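Local coordinates for NADH oxidase (Thermus thermophilus, PDB 6RVB), which uses NADH to reduce coenzyme A disulfide, working as a flavoprotein with FAD as its cofactor, at residues 260-265 against 282-287; 357-362 against 372-377. All coordinates share one frame; numbering follows the deposited sequence.

Followed from the N terminus, the chain meets contact 1 first. It closes a loop of 16 residues between 265 and 282, which includes strand 276-278, an outermost strand of the five-stranded parallel sheet that also holds 4-8. Contact 2 opens after contact 1 has closed. It spans the nine-residue loop between 362 and 372, joining two strands of an antiparallel sheet in the dimerisation domain. The two contacts are therefore in series, neither enclosing nor crossing the other; their nearest atoms are about 14 Å apart. Contact 1 ties the loop between helix 248-252 and strand 276-278 to the chain just after that strand, beside FAD-binding D281, whereas contact 2 builds a hairpin beside coenzyme A.

Contact 1: residues 260-265 against 282-287; sequences TGAIAT and VAESFH
I263 and A283 form a single backbone bridge, its two bonds joining I263 to the residues flanking A283: I263 N donates to V282 O at 2.8 Å, and E284 N donates to I263 O at 2.9 Å, the latter almost straight at 177°. Beyond this bridge the contact rests on E284. Its chain, extended past CG, carries the carboxylate back to T260, where OE1 accepts two bonds, from T260 N at 3.2 Å, nearly in line with the carboxylate C-O bond, and from T260 OG1 at 3.1 Å, on the anti lone pair. Chi1 of 74° sets OG1 of T260 between its own N and carbonyl carbon; from there OG1 also accepts from A262 N at 2.9 Å, closing an ST turn. One hydroxyl thus both shapes the 260-262 turn and grips the glutamate. At the phi of G261, 107°, a CB would press on the carbonyl O of T260, which by itself calls for glycine. CB of A262 lies against CG of E284, and CD1 of I263 meets CG2 of V282, while OE2 of E284 faces CA and CB of A264. The loop 260-265, between helix 248-252 and strand 276-278, is thus pinned to the chain after that strand, beside the FAD site, with helix 299-313 packing on A283 and S285.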
# COMPACT_ATOMS: atom_id res chain seq x y z
N THR A 260 23.95 -17.76 11.74
CA THR A 260 24.06 -17.09 10.48
C THR A 260 25.36 -16.41 10.31
O THR A 260 25.68 -15.92 9.23
CB THR A 260 23.13 -15.89 10.43
OG1 THR A 260 23.62 -14.80 11.25
CG2 THR A 260 21.76 -16.28 10.92
N GLY A 261 26.09 -16.21 11.39
CA GLY A 261 27.34 -15.51 11.28
C GLY A 261 27.35 -14.11 11.81
O GLY A 261 28.44 -13.52 12.06
N ALA A 262 26.14 -13.59 11.97
CA ALA A 262 25.95 -12.30 12.54
C ALA A 262 25.96 -12.43 14.07
O ALA A 262 25.88 -13.55 14.60
CB ALA A 262 24.71 -11.78 12.07
N ILE A 263 26.10 -11.32 14.80
CA ILE A 263 26.10 -11.36 16.27
C ILE A 263 24.73 -11.79 16.73
O ILE A 263 23.76 -11.35 16.18
CB ILE A 263 26.37 -10.00 16.87
CG1 ILE A 263 27.83 -9.61 16.74
CG2 ILE A 263 26.00 -9.99 18.30
CD1 ILE A 263 28.07 -8.24 16.96
N ALA A 264 24.67 -12.67 17.73
CA ALA A 264 23.42 -13.17 18.32
C ALA A 264 22.81 -12.17 19.28
O ALA A 264 23.53 -11.47 19.93
CB ALA A 264 23.70 -14.36 19.02
N THR A 265 21.49 -12.08 19.35
CA THR A 265 20.84 -11.10 20.24
C THR A 265 19.52 -11.61 20.80
O THR A 265 18.93 -12.49 20.21
CB THR A 265 20.56 -9.67 19.57
OG1 THR A 265 19.44 -9.71 18.67
CG2 THR A 265 21.76 -9.19 18.85
N VAL A 282 25.26 -5.96 11.58
CA VAL A 282 26.14 -6.92 12.18
C VAL A 282 25.31 -7.87 13.04
O VAL A 282 25.85 -8.80 13.61
CB VAL A 282 27.09 -6.17 13.10
CG1 VAL A 282 26.34 -5.51 14.17
CG2 VAL A 282 28.04 -7.04 13.74
N ALA A 283 24.00 -7.66 13.15
CA ALA A 283 23.20 -8.43 14.12
C ALA A 283 22.08 -9.30 13.55
O ALA A 283 21.39 -8.89 12.64
CB ALA A 283 22.66 -7.54 15.08
N GLU A 284 21.90 -10.48 14.10
CA GLU A 284 20.84 -11.38 13.67
C GLU A 284 19.51 -10.83 14.17
O GLU A 284 19.45 -10.07 15.11
CB GLU A 284 20.96 -12.75 14.31
CG GLU A 284 22.18 -13.53 14.02
CD GLU A 284 22.16 -14.92 14.68
OE1 GLU A 284 22.68 -15.86 14.01
OE2 GLU A 284 21.65 -15.05 15.86
N SER A 285 18.42 -11.24 13.54
CA SER A 285 17.07 -10.89 13.98
C SER A 285 16.22 -12.16 13.95
O SER A 285 16.53 -13.12 13.21
CB SER A 285 16.43 -9.80 13.11
OG SER A 285 17.24 -8.65 12.91
N PHE A 286 15.15 -12.18 14.75
CA PHE A 286 14.30 -13.37 14.76
C PHE A 286 13.33 -13.40 13.65
O PHE A 286 12.54 -12.51 13.52
CB PHE A 286 13.54 -13.43 16.04
CG PHE A 286 12.62 -14.60 16.18
CD1 PHE A 286 13.11 -15.87 16.46
CD2 PHE A 286 11.26 -14.43 16.17
CE1 PHE A 286 12.25 -16.94 16.65
CE2 PHE A 286 10.43 -15.50 16.39
CZ PHE A 286 10.95 -16.75 16.63
N HIS A 287 13.37 -14.43 12.84
CA HIS A 287 12.42 -14.47 11.74
C HIS A 287 11.14 -15.08 12.14
O HIS A 287 11.10 -16.20 12.57
CB HIS A 287 12.96 -15.28 10.60
CG HIS A 287 12.26 -15.06 9.31
ND1 HIS A 287 12.88 -14.53 8.21
CD2 HIS A 287 11.01 -15.39 8.93
CE1 HIS A 287 12.03 -14.49 7.20
NE2 HIS A 287 10.88 -14.99 7.63

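Contact 2: residues 357-362 against 372-377; sequences FIQSRD and PLWVEL. With COA (coenzyme A), chain J.
I358 and S360 pair with V375 and L373 as the hydrogen-bonded pairs of two antiparallel strands, whose segment axes run at 150° and approach to 4.3 Å. Backbone bonds run both ways in each pair, the shortest from S360 N to L373 O at 2.7 Å. W374 lies on the same face as F357, Q359 and E376. Its CB lies by I358 O and 4.0 Å from CZ of F357. CG, anti to the carbonyl carbon (chi1 -70°), turns the CD1-NE1 side of the indole toward both F357 and Q359: CD1 has CE1 of F357 at 3.6 Å and CB of Q359 at 3.4 Å. Further out, NE1 makes a weak, bent bond to OE1 of Q359 (3.2 Å), and CE2 is last to reach that oxygen. The Q359 chain lies alongside the indole, CG making an off-centre CH-pi contact, with amide and ring planes 53° apart. The F357 ring and the five-membered ring of W374 are near parallel but barely overlap, their centroids 5.5 Å apart. An alanine in place of W374 would probably leave the Q359 amide without its NE1 partner and open a gap beside the F357 ring. V392 of adjacent strand 386-393 packs against W374, and L195 of helix 190-202 touches both it and F357. On the other face, with S360 and L373, CD1 of I358 meets CG1 of V375. Past the strand end, the D362 carboxylate lies against CD1 of L373, with OD1 in a salt bridge to R400. This is a beta hairpin of the dimerisation domain, its edge strand 353-361 offering Q359 O to the adenine amino group N6A of coenzyme A (2.6 Å), a ligand also bonded by R63 and N303 of the second subunit.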
# COMPACT_ATOMS: atom_id res chain seq x y z
N PHE A 357 0.47 -16.87 -8.94
CA PHE A 357 1.14 -15.63 -9.44
C PHE A 357 0.28 -14.99 -10.51
O PHE A 357 0.12 -15.57 -11.59
CB PHE A 357 2.51 -15.98 -10.04
CG PHE A 357 3.29 -14.82 -10.53
CD1 PHE A 357 3.14 -14.35 -11.81
CD2 PHE A 357 4.21 -14.17 -9.69
CE1 PHE A 357 3.86 -13.20 -12.28
CE2 PHE A 357 4.96 -13.01 -10.14
CZ PHE A 357 4.76 -12.54 -11.43
N ILE A 358 -0.32 -13.84 -10.20
CA ILE A 358 -1.34 -13.31 -11.05
C ILE A 358 -0.89 -11.97 -11.53
O ILE A 358 -0.02 -11.44 -10.91
CB ILE A 358 -2.75 -13.26 -10.46
CG1 ILE A 358 -2.83 -12.31 -9.32
CG2 ILE A 358 -3.12 -14.53 -10.03
CD1 ILE A 358 -3.02 -10.96 -9.72
N GLN A 359 -1.42 -11.53 -12.70
CA GLN A 359 -1.11 -10.21 -13.18
C GLN A 359 -2.41 -9.47 -13.37
O GLN A 359 -3.28 -10.02 -14.04
CB GLN A 359 -0.39 -10.28 -14.48
CG GLN A 359 -0.78 -9.14 -15.34
CD GLN A 359 0.06 -8.96 -16.56
OE1 GLN A 359 0.85 -9.82 -16.97
NE2 GLN A 359 -0.10 -7.82 -17.16
N SER A 360 -2.52 -8.28 -12.74
CA SER A 360 -3.71 -7.50 -12.66
C SER A 360 -3.29 -6.07 -12.98
O SER A 360 -2.21 -5.86 -13.50
CB SER A 360 -4.32 -7.54 -11.31
OG SER A 360 -5.65 -7.02 -11.39
N ARG A 361 -4.17 -5.11 -12.75
CA ARG A 361 -3.85 -3.75 -13.05
C ARG A 361 -3.71 -2.98 -11.71
O ARG A 361 -3.94 -3.51 -10.65
CB ARG A 361 -4.90 -3.13 -13.97
CG ARG A 361 -5.90 -4.09 -14.69
CD ARG A 361 -6.59 -3.51 -16.03
NE ARG A 361 -5.65 -3.34 -17.18
CZ ARG A 361 -4.84 -2.27 -17.44
NH1 ARG A 361 -4.82 -1.20 -16.67
NH2 ARG A 361 -4.02 -2.27 -18.49
N ASP A 362 -3.30 -1.72 -11.79
CA ASP A 362 -3.10 -0.89 -10.65
C ASP A 362 -4.14 0.19 -10.65
O ASP A 362 -3.84 1.32 -10.47
CB ASP A 362 -1.76 -0.18 -10.77
CG ASP A 362 -1.21 0.23 -9.37
OD1 ASP A 362 -2.04 0.51 -8.40
OD2 ASP A 362 0.06 0.28 -9.22
N PRO A 372 0.34 -2.18 -14.94
CA PRO A 372 0.18 -3.56 -14.52
C PRO A 372 0.71 -3.69 -13.13
O PRO A 372 1.46 -2.88 -12.66
CB PRO A 372 1.06 -4.29 -15.50
CG PRO A 372 2.17 -3.39 -15.65
CD PRO A 372 1.65 -1.98 -15.54
N LEU A 373 0.24 -4.69 -12.44
CA LEU A 373 0.57 -4.97 -11.04
C LEU A 373 0.44 -6.48 -10.90
O LEU A 373 -0.63 -7.06 -11.28
CB LEU A 373 -0.42 -4.29 -10.11
CG LEU A 373 0.06 -4.35 -8.68
CD1 LEU A 373 -0.34 -3.08 -8.07
CD2 LEU A 373 -0.59 -5.50 -7.89
N TRP A 374 1.51 -7.13 -10.43
CA TRP A 374 1.56 -8.59 -10.37
C TRP A 374 1.63 -8.91 -8.91
O TRP A 374 2.30 -8.16 -8.18
CB TRP A 374 2.82 -9.12 -10.96
CG TRP A 374 3.00 -9.00 -12.46
CD1 TRP A 374 2.77 -9.97 -13.40
CD2 TRP A 374 3.50 -7.86 -13.18
NE1 TRP A 374 3.03 -9.47 -14.66
CE2 TRP A 374 3.49 -8.19 -14.54
CE3 TRP A 374 3.88 -6.57 -12.81
CZ2 TRP A 374 3.89 -7.32 -15.50
CZ3 TRP A 374 4.28 -5.71 -13.78
CH2 TRP A 374 4.27 -6.08 -15.10
N VAL A 375 0.93 -9.94 -8.42
CA VAL A 375 1.11 -10.31 -7.04
C VAL A 375 1.33 -11.79 -7.00
O VAL A 375 0.78 -12.49 -7.86
CB VAL A 375 0.01 -9.81 -6.11
CG1 VAL A 375 -1.14 -9.17 -6.87
CG2 VAL A 375 -0.47 -10.92 -5.26
N GLU A 376 2.24 -12.23 -6.11
CA GLU A 376 2.54 -13.65 -5.85
C GLU A 376 2.18 -14.05 -4.45
O GLU A 376 2.48 -13.31 -3.56
CB GLU A 376 4.03 -13.97 -5.96
CG GLU A 376 4.29 -15.49 -5.76
CD GLU A 376 5.75 -15.81 -5.88
OE1 GLU A 376 6.53 -14.90 -6.21
OE2 GLU A 376 6.13 -16.98 -5.64
N LEU A 377 1.61 -15.23 -4.23
CA LEU A 377 1.32 -15.68 -2.88
C LEU A 377 1.99 -17.02 -2.72
O LEU A 377 1.83 -17.88 -3.53
CB LEU A 377 -0.18 -15.85 -2.80
CG LEU A 377 -1.01 -14.95 -1.96
CD1 LEU A 377 -0.32 -13.58 -1.74
CD2 LEU A 377 -2.38 -14.91 -2.55
N1A COA J . -5.22 -12.87 -13.35
C2A COA J . -5.70 -14.13 -13.04
N3A COA J . -7.01 -14.40 -12.70
C4A COA J . -7.98 -13.40 -12.66
C5A COA J . -7.54 -12.00 -12.96
C6A COA J . -6.11 -11.78 -13.33
N6A COA J . -5.80 -10.46 -13.59
N7A COA J . -8.62 -11.19 -12.82
C8A COA J . -9.67 -11.98 -12.46
N9A COA J . -9.30 -13.28 -12.36
C1B COA J . -10.25 -14.36 -11.98
C2B COA J . -10.90 -14.15 -10.60
O2B COA J . -10.06 -14.69 -9.56
C3B COA J . -12.21 -14.93 -10.67
O3B COA J . -12.00 -16.26 -10.14
P3B COA J . -13.05 -17.50 -10.10
O7A COA J . -12.49 -18.24 -8.89
O8A COA J . -14.42 -16.93 -10.00
O9A COA J . -12.92 -18.20 -11.44
C4B COA J . -12.51 -14.99 -12.16
O4B COA J . -11.37 -14.46 -12.86
C5B COA J . -13.66 -14.12 -12.54
O5B COA J . -13.23 -12.76 -12.70
P1A COA J . -13.99 -11.88 -13.81
O1A COA J . -13.21 -10.61 -13.75
O2A COA J . -14.14 -12.62 -15.12
O3A COA J . -15.38 -11.61 -13.02
P2A COA J . -16.92 -12.10 -13.21
O4A COA J . -17.55 -12.61 -11.88
O5A COA J . -16.98 -12.87 -14.52
O6A COA J . -17.46 -10.63 -13.55
CBP COA J . -18.74 -8.65 -13.64
CCP COA J . -18.63 -10.05 -13.07
CDP COA J . -17.57 -8.29 -14.57
CEP COA J . -20.03 -8.68 -14.44
CAP COA J . -18.83 -7.72 -12.41
OAP COA J . -17.64 -7.73 -11.61
C9P COA J . -19.19 -6.31 -12.77
O9P COA J . -20.34 -6.03 -13.16
N8P COA J . -18.24 -5.38 -12.65
C7P COA J . -18.53 -4.11 -13.31
C6P COA J . -19.34 -3.20 -12.40
C5P COA J . -18.45 -3.02 -11.18
O5P COA J . -18.43 -3.83 -10.26
N4P COA J . -17.69 -1.95 -11.13
C3P COA J . -17.46 -1.48 -9.79
C2P COA J . -18.77 -1.06 -9.15
S1P COA J . -18.76 0.74 -9.12